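Local atomic coordinates of sulfatase (Bacteroides fragilis CAG:558, PDB entry 6USS), a protein that probably hydrolyses aryl sulfate esters as a calcium-dependent gut bacterial sulfatase of the alkaline phosphatase clan, here carrying an engineered substitution at its catalytic position. Residues R71-G76 against P359-W364; V77-A82 against T372-Y377. The protein carries 1 engineered substitution. All blocks are in the same frame, centred on the assembly; numbering follows the deposited sequence.

Contact 1. Residues R71-G76 against P359-W364; sequences RLAKQG and PMIVRW
Leu72 of helix 67-74 and Gln75, which follows it, meet Ile361 and Arg363 of strand 357-363, so that the helix packs on the mixed central sheet of the sulfatase alpha/beta fold. Leu72 crosses Arg363 at about a right angle: its CD1 rests on Arg363 CB at 3.6 Å and also lies over one face of the guanidinium, offset toward the rim. The other partner of Leu72 is Ile361, whose CG2 branch comes within 4.0 Å of Leu72 CG, while Ile361 CD1 reaches Ala73 CB at 4.2 Å. Gln75 and Arg363 run side by side and point the same way, Gln75 CB lying against Arg363 CD. A bend in the arginine chain at chi3 (75°) turns NH1 toward the amide, and NH1 donates to Gln75 OE1 at 2.9 Å. With the two flat groups turned 71° apart, the oxygen lies in the guanidinium plane while the donor stands 47° out of the carbonyl plane. Met303 of helix 283-308 touches all three of Leu72, Gln75 and Arg363. Gly76 lets the backbones close in: its CA sits 3.2 Å from Val362 O in a CA-H...O contact, where a side chain would collide, and 4.2 Å from Arg363 CA. Beside it, one water donates to Gln75 O at 2.6 Å and accepts from Trp364 N.

Contact 2. Residues V77-A82 against T372-Y377; sequences VMFTQA and TKCDKY
A short parallel beta ladder joins strand 77-79 to strand 372-374 within the mixed sheet of the sulfatase fold, their axes 27° apart. Val77 pairs with Thr372, Met78 with Lys373 and Phe79 with Cys374. Met78 uses both its backbone groups: its N donates to Thr372 O at 2.9 Å, and its O accepts from Cys374 N at 2.8 Å. Thr80 N then donates to Cys374 O, a longer bond of 3.3 Å. On the face carrying Val77, Phe79, Thr372 and Cys374, Val77 CG2 fits between Thr372 OG1 and Cys374 CB; the threonine hydroxyl is itself bonded to Lys369 O. Cys374 CB meets Phe79 CE2 at 3.8 Å, and its SG makes an oblique sulfur-aromatic contact, 4.9 Å from the centroid of the Phe79 ring. Leu410 and Leu411 of helix 408-412 also touch this ring. Met78 and Lys373 lie on the reverse face, where Met78 packs on Leu51 and Phe53. Past the ladder the chain turns a corner at Thr80 and Gln81, where a side chain and a water link the two segments. Gln81, extended beyond CG (chi2 171°), sends NE2 to Asp375 O at 2.7 Å, nearly in line with the carbonyl but bent at the hydrogen (132°), while its OE1 accepts from Arg445 NH2. One water bridges the two segments: it accepts from Gln81 N and donates to Cys374 O and to Lys376 O, lying in the plane of the Phe79 ring at its edge.

The two contacts, centres 10 Å apart, are built from alternating segments: helix 67-74 leads into strand 77-83, and strand 357-363 is followed by strand 372-374. Within the sheet, strand 77-83 lies between the two, antiparallel to 357-363 and parallel to 372-374. Phe79 N to Met360 O and Val77 N to Val362 O, each 2.9 Å, are probable hydrogen bonds linking the two contacts. Ile361 CG2 also packs 3.4 Å from Val77 O, and Met360 SD meets Ala82 CB at 3.7 Å. Both contacts lie away from the calcium site of Asp42, Asp43, Asp322, Asn323 and the engineered Cys88.

Contact 1. Residues R71-G76 against P359-W364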
loop_
_atom_site.group_PDB
_atom_site.type_symbol
_atom_site.label_atom_id
_atom_site.label_comp_id
_atom_site.label_asym_id
_atom_site.label_seq_id
_atom_site.Cartn_x
_atom_site.Cartn_y
_atom_site.Cartn_z
ATOM N N ARG A 71 -33.971 4.547 -0.577
ATOM C CA ARG A 71 -33.794 3.783 0.654
ATOM C C ARG A 71 -32.764 4.438 1.585
ATOM O O ARG A 71 -33.038 4.670 2.770
ATOM C CB ARG A 71 -33.381 2.351 0.278
ATOM C CG ARG A 71 -33.498 1.315 1.368
ATOM C CD ARG A 71 -33.476 -0.108 0.798
ATOM N NE ARG A 71 -32.626 -0.997 1.590
ATOM C CZ ARG A 71 -31.505 -1.546 1.134
ATOM N NH1 ARG A 71 -31.126 -1.294 -0.110
ATOM N NH2 ARG A 71 -30.766 -2.346 1.907
ATOM N N LEU A 72 -31.563 4.732 1.061
ATOM C CA LEU A 72 -30.517 5.349 1.879
ATOM C C LEU A 72 -30.965 6.703 2.430
ATOM O O LEU A 72 -30.706 7.027 3.597
ATOM C CB LEU A 72 -29.228 5.485 1.061
ATOM C CG LEU A 72 -27.950 5.966 1.770
ATOM C CD1 LEU A 72 -27.485 4.957 2.800
ATOM C CD2 LEU A 72 -26.826 6.260 0.777
ATOM N N ALA A 73 -31.674 7.496 1.616
ATOM C CA ALA A 73 -32.096 8.817 2.066
ATOM C C ALA A 73 -33.166 8.715 3.147
ATOM O O ALA A 73 -33.150 9.494 4.108
ATOM C CB ALA A 73 -32.590 9.648 0.882
ATOM N N LYS A 74 -34.106 7.765 3.006
ATOM C CA LYS A 74 -35.112 7.561 4.051
ATOM C C LYS A 74 -34.485 7.201 5.391
ATOM O O LYS A 74 -35.119 7.408 6.424
ATOM C CB LYS A 74 -36.132 6.477 3.656
ATOM C CG LYS A 74 -37.242 6.972 2.707
ATOM C CD LYS A 74 -38.134 5.810 2.202
ATOM C CE LYS A 74 -38.342 5.859 0.668
ATOM N NZ LYS A 74 -37.495 4.824 -0.052
ATOM N N GLN A 75 -33.258 6.669 5.401
ATOM C CA GLN A 75 -32.545 6.371 6.635
ATOM C C GLN A 75 -31.518 7.432 7.014
ATOM O O GLN A 75 -30.896 7.316 8.078
ATOM C CB GLN A 75 -31.861 5.013 6.522
ATOM C CG GLN A 75 -32.817 3.900 6.162
ATOM C CD GLN A 75 -32.110 2.699 5.526
ATOM O OE1 GLN A 75 -31.267 2.850 4.627
ATOM N NE2 GLN A 75 -32.468 1.499 5.976
ATOM N N GLY A 76 -31.323 8.461 6.185
ATOM C CA GLY A 76 -30.330 9.477 6.478
ATOM C C GLY A 76 -30.736 10.897 6.130
ATOM O O GLY A 76 -31.926 11.245 6.159
ATOM N N PRO A 359 -25.501 15.426 -6.011
ATOM C CA PRO A 359 -26.372 14.697 -5.074
ATOM C C PRO A 359 -25.559 14.110 -3.930
ATOM O O PRO A 359 -24.545 13.444 -4.157
ATOM C CB PRO A 359 -26.981 13.595 -5.943
ATOM C CG PRO A 359 -25.937 13.376 -7.028
ATOM C CD PRO A 359 -25.386 14.749 -7.314
ATOM N N MET A 360 -26.015 14.341 -2.697
ATOM C CA MET A 360 -25.238 13.920 -1.541
ATOM C C MET A 360 -26.163 13.422 -0.443
ATOM O O MET A 360 -27.185 14.046 -0.138
ATOM C CB MET A 360 -24.356 15.056 -1.027
ATOM C CG MET A 360 -23.484 14.693 0.155
ATOM S SD MET A 360 -22.614 16.148 0.770
ATOM C CE MET A 360 -22.097 15.557 2.375
ATOM N N ILE A 361 -25.797 12.289 0.146
ATOM C CA ILE A 361 -26.604 11.624 1.163
ATOM C C ILE A 361 -25.672 11.104 2.246
ATOM O O ILE A 361 -24.574 10.616 1.953
ATOM C CB ILE A 361 -27.432 10.461 0.577
ATOM C CG1 ILE A 361 -28.189 10.890 -0.685
ATOM C CG2 ILE A 361 -28.390 9.934 1.611
ATOM C CD1 ILE A 361 -29.002 9.762 -1.309
ATOM N N VAL A 362 -26.098 11.197 3.500
ATOM C CA VAL A 362 -25.321 10.620 4.584
ATOM C C VAL A 362 -26.248 9.812 5.476
ATOM O O VAL A 362 -27.254 10.334 5.980
ATOM C CB VAL A 362 -24.572 11.684 5.398
ATOM C CG1 VAL A 362 -24.016 11.068 6.672
ATOM C CG2 VAL A 362 -23.466 12.318 4.559
ATOM N N ARG A 363 -25.923 8.536 5.647
ATOM C CA ARG A 363 -26.518 7.701 6.673
ATOM C C ARG A 363 -25.478 7.554 7.764
ATOM O O ARG A 363 -24.291 7.393 7.477
ATOM C CB ARG A 363 -26.930 6.327 6.134
ATOM C CG ARG A 363 -27.702 5.460 7.145
ATOM C CD ARG A 363 -28.259 4.179 6.512
ATOM N NE ARG A 363 -27.238 3.159 6.276
ATOM C CZ ARG A 363 -27.419 2.060 5.538
ATOM N NH1 ARG A 363 -28.590 1.824 4.958
ATOM N NH2 ARG A 363 -26.425 1.187 5.385
ATOM N N TRP A 364 -25.919 7.661 9.002
ATOM C CA TRP A 364 -25.073 7.578 10.185
ATOM C C TRP A 364 -26.000 7.180 11.328
ATOM O O TRP A 364 -26.485 8.048 12.073
ATOM C CB TRP A 364 -24.380 8.920 10.431
ATOM C CG TRP A 364 -23.333 8.918 11.510
ATOM C CD1 TRP A 364 -22.989 7.879 12.323
ATOM C CD2 TRP A 364 -22.492 10.016 11.886
ATOM N NE1 TRP A 364 -21.978 8.259 13.181
ATOM C CE2 TRP A 364 -21.659 9.568 12.933
ATOM C CE3 TRP A 364 -22.355 11.331 11.431
ATOM C CZ2 TRP A 364 -20.715 10.391 13.541
ATOM C CZ3 TRP A 364 -21.406 12.146 12.028
ATOM C CH2 TRP A 364 -20.597 11.670 13.074
HETATM O O HOH W 1 -29.073 8.357 9.639
#

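Contact 2. Residues V77-A82 against T372-Y377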
loop_
_atom_site.group_PDB
_atom_site.type_symbol
_atom_site.label_atom_id
_atom_site.label_comp_id
_atom_site.label_asym_id
_atom_site.label_seq_id
_atom_site.Cartn_x
_atom_site.Cartn_y
_atom_site.Cartn_z
ATOM N N VAL A 77 -29.750 11.736 5.816
ATOM C CA VAL A 77 -29.973 13.132 5.461
ATOM C C VAL A 77 -29.520 13.326 4.024
ATOM O O VAL A 77 -28.517 12.736 3.596
ATOM C CB VAL A 77 -29.229 14.101 6.413
ATOM C CG1 VAL A 77 -27.717 13.879 6.351
ATOM C CG2 VAL A 77 -29.580 15.581 6.115
ATOM N N MET A 78 -30.279 14.132 3.275
ATOM C CA MET A 78 -29.897 14.581 1.945
ATOM C C MET A 78 -29.338 15.991 2.038
ATOM O O MET A 78 -29.882 16.833 2.760
ATOM C CB MET A 78 -31.091 14.584 0.991
ATOM C CG MET A 78 -31.813 13.257 0.846
ATOM S SD MET A 78 -33.387 13.480 -0.018
ATOM C CE MET A 78 -32.840 14.374 -1.487
ATOM N N PHE A 79 -28.273 16.262 1.298
ATOM C CA PHE A 79 -27.756 17.621 1.188
ATOM C C PHE A 79 -28.175 18.171 -0.168
ATOM O O PHE A 79 -27.680 17.727 -1.207
ATOM C CB PHE A 79 -26.242 17.655 1.369
ATOM C CG PHE A 79 -25.808 17.498 2.800
ATOM C CD1 PHE A 79 -25.593 16.233 3.346
ATOM C CD2 PHE A 79 -25.636 18.615 3.609
ATOM C CE1 PHE A 79 -25.191 16.085 4.658
ATOM C CE2 PHE A 79 -25.239 18.477 4.932
ATOM C CZ PHE A 79 -25.019 17.207 5.456
ATOM N N THR A 80 -29.104 19.115 -0.163
ATOM C CA THR A 80 -29.656 19.644 -1.401
ATOM C C THR A 80 -28.817 20.775 -1.987
ATOM O O THR A 80 -29.127 21.253 -3.085
ATOM C CB THR A 80 -31.105 20.116 -1.178
ATOM O OG1 THR A 80 -31.131 21.122 -0.162
ATOM C CG2 THR A 80 -31.977 18.964 -0.746
ATOM N N GLN A 81 -27.751 21.197 -1.304
ATOM C CA GLN A 81 -26.873 22.253 -1.811
ATOM C C GLN A 81 -25.402 21.889 -1.565
ATOM O O GLN A 81 -24.634 22.641 -0.972
ATOM C CB GLN A 81 -27.249 23.598 -1.185
ATOM C CG GLN A 81 -27.169 24.758 -2.156
ATOM C CD GLN A 81 -27.741 26.084 -1.608
ATOM O OE1 GLN A 81 -28.028 27.007 -2.375
ATOM N NE2 GLN A 81 -27.906 26.172 -0.294
ATOM N N ALA A 82 -24.985 20.719 -2.055
ATOM C CA ALA A 82 -23.603 20.258 -1.935
ATOM C C ALA A 82 -22.833 20.527 -3.225
ATOM O O ALA A 82 -23.312 20.206 -4.312
ATOM C CB ALA A 82 -23.556 18.761 -1.602
ATOM N N THR A 372 -34.297 13.178 6.463
ATOM C CA THR A 372 -34.203 14.623 6.636
ATOM C C THR A 372 -33.403 15.238 5.494
ATOM O O THR A 372 -32.750 14.539 4.707
ATOM C CB THR A 372 -33.597 14.987 8.005
ATOM O OG1 THR A 372 -32.270 14.451 8.126
ATOM C CG2 THR A 372 -34.441 14.408 9.112
ATOM N N LYS A 373 -33.489 16.570 5.395
ATOM C CA LYS A 373 -32.803 17.344 4.366
ATOM C C LYS A 373 -32.065 18.515 4.998
ATOM O O LYS A 373 -32.482 19.040 6.029
ATOM C CB LYS A 373 -33.778 17.879 3.305
ATOM C CG LYS A 373 -34.377 16.826 2.399
ATOM C CD LYS A 373 -35.500 17.411 1.551
ATOM C CE LYS A 373 -36.384 16.321 0.925
ATOM N NZ LYS A 373 -36.558 16.497 -0.553
ATOM N N CYS A 374 -30.957 18.914 4.378
ATOM C CA CYS A 374 -30.162 20.027 4.869
ATOM C C CYS A 374 -29.845 20.953 3.710
ATOM O O CYS A 374 -29.168 20.563 2.750
ATOM C CB CYS A 374 -28.865 19.567 5.536
ATOM S SG CYS A 374 -27.950 20.999 6.198
ATOM N N ASP A 375 -30.311 22.185 3.840
ATOM C CA ASP A 375 -30.216 23.246 2.847
ATOM C C ASP A 375 -28.865 23.951 2.861
ATOM O O ASP A 375 -28.518 24.618 1.878
ATOM C CB ASP A 375 -31.326 24.270 3.141
ATOM C CG ASP A 375 -31.822 24.991 1.918
ATOM O OD1 ASP A 375 -31.409 24.648 0.776
ATOM O OD2 ASP A 375 -32.651 25.916 2.114
ATOM N N LYS A 376 -28.113 23.846 3.959
ATOM C CA LYS A 376 -26.879 24.612 4.108
ATOM C C LYS A 376 -25.818 24.117 3.133
ATOM O O LYS A 376 -25.682 22.915 2.896
ATOM C CB LYS A 376 -26.359 24.524 5.544
ATOM C CG LYS A 376 -27.413 24.873 6.608
ATOM C CD LYS A 376 -28.062 26.201 6.272
ATOM C CE LYS A 376 -28.917 26.739 7.404
ATOM N NZ LYS A 376 -29.057 28.217 7.185
ATOM N N TYR A 377 -25.059 25.040 2.561
ATOM C CA TYR A 377 -24.139 24.617 1.520
ATOM C C TYR A 377 -22.807 24.157 2.101
ATOM O O TYR A 377 -22.379 24.599 3.171
ATOM C CB TYR A 377 -23.924 25.711 0.466
ATOM C CG TYR A 377 -23.466 27.099 0.904
ATOM C CD1 TYR A 377 -22.265 27.297 1.580
ATOM C CD2 TYR A 377 -24.206 28.232 0.549
ATOM C CE1 TYR A 377 -21.833 28.585 1.933
ATOM C CE2 TYR A 377 -23.790 29.517 0.906
ATOM C CZ TYR A 377 -22.601 29.686 1.595
ATOM O OH TYR A 377 -22.178 30.959 1.939
HETATM O O HOH W 2 -26.756 21.134 1.464
#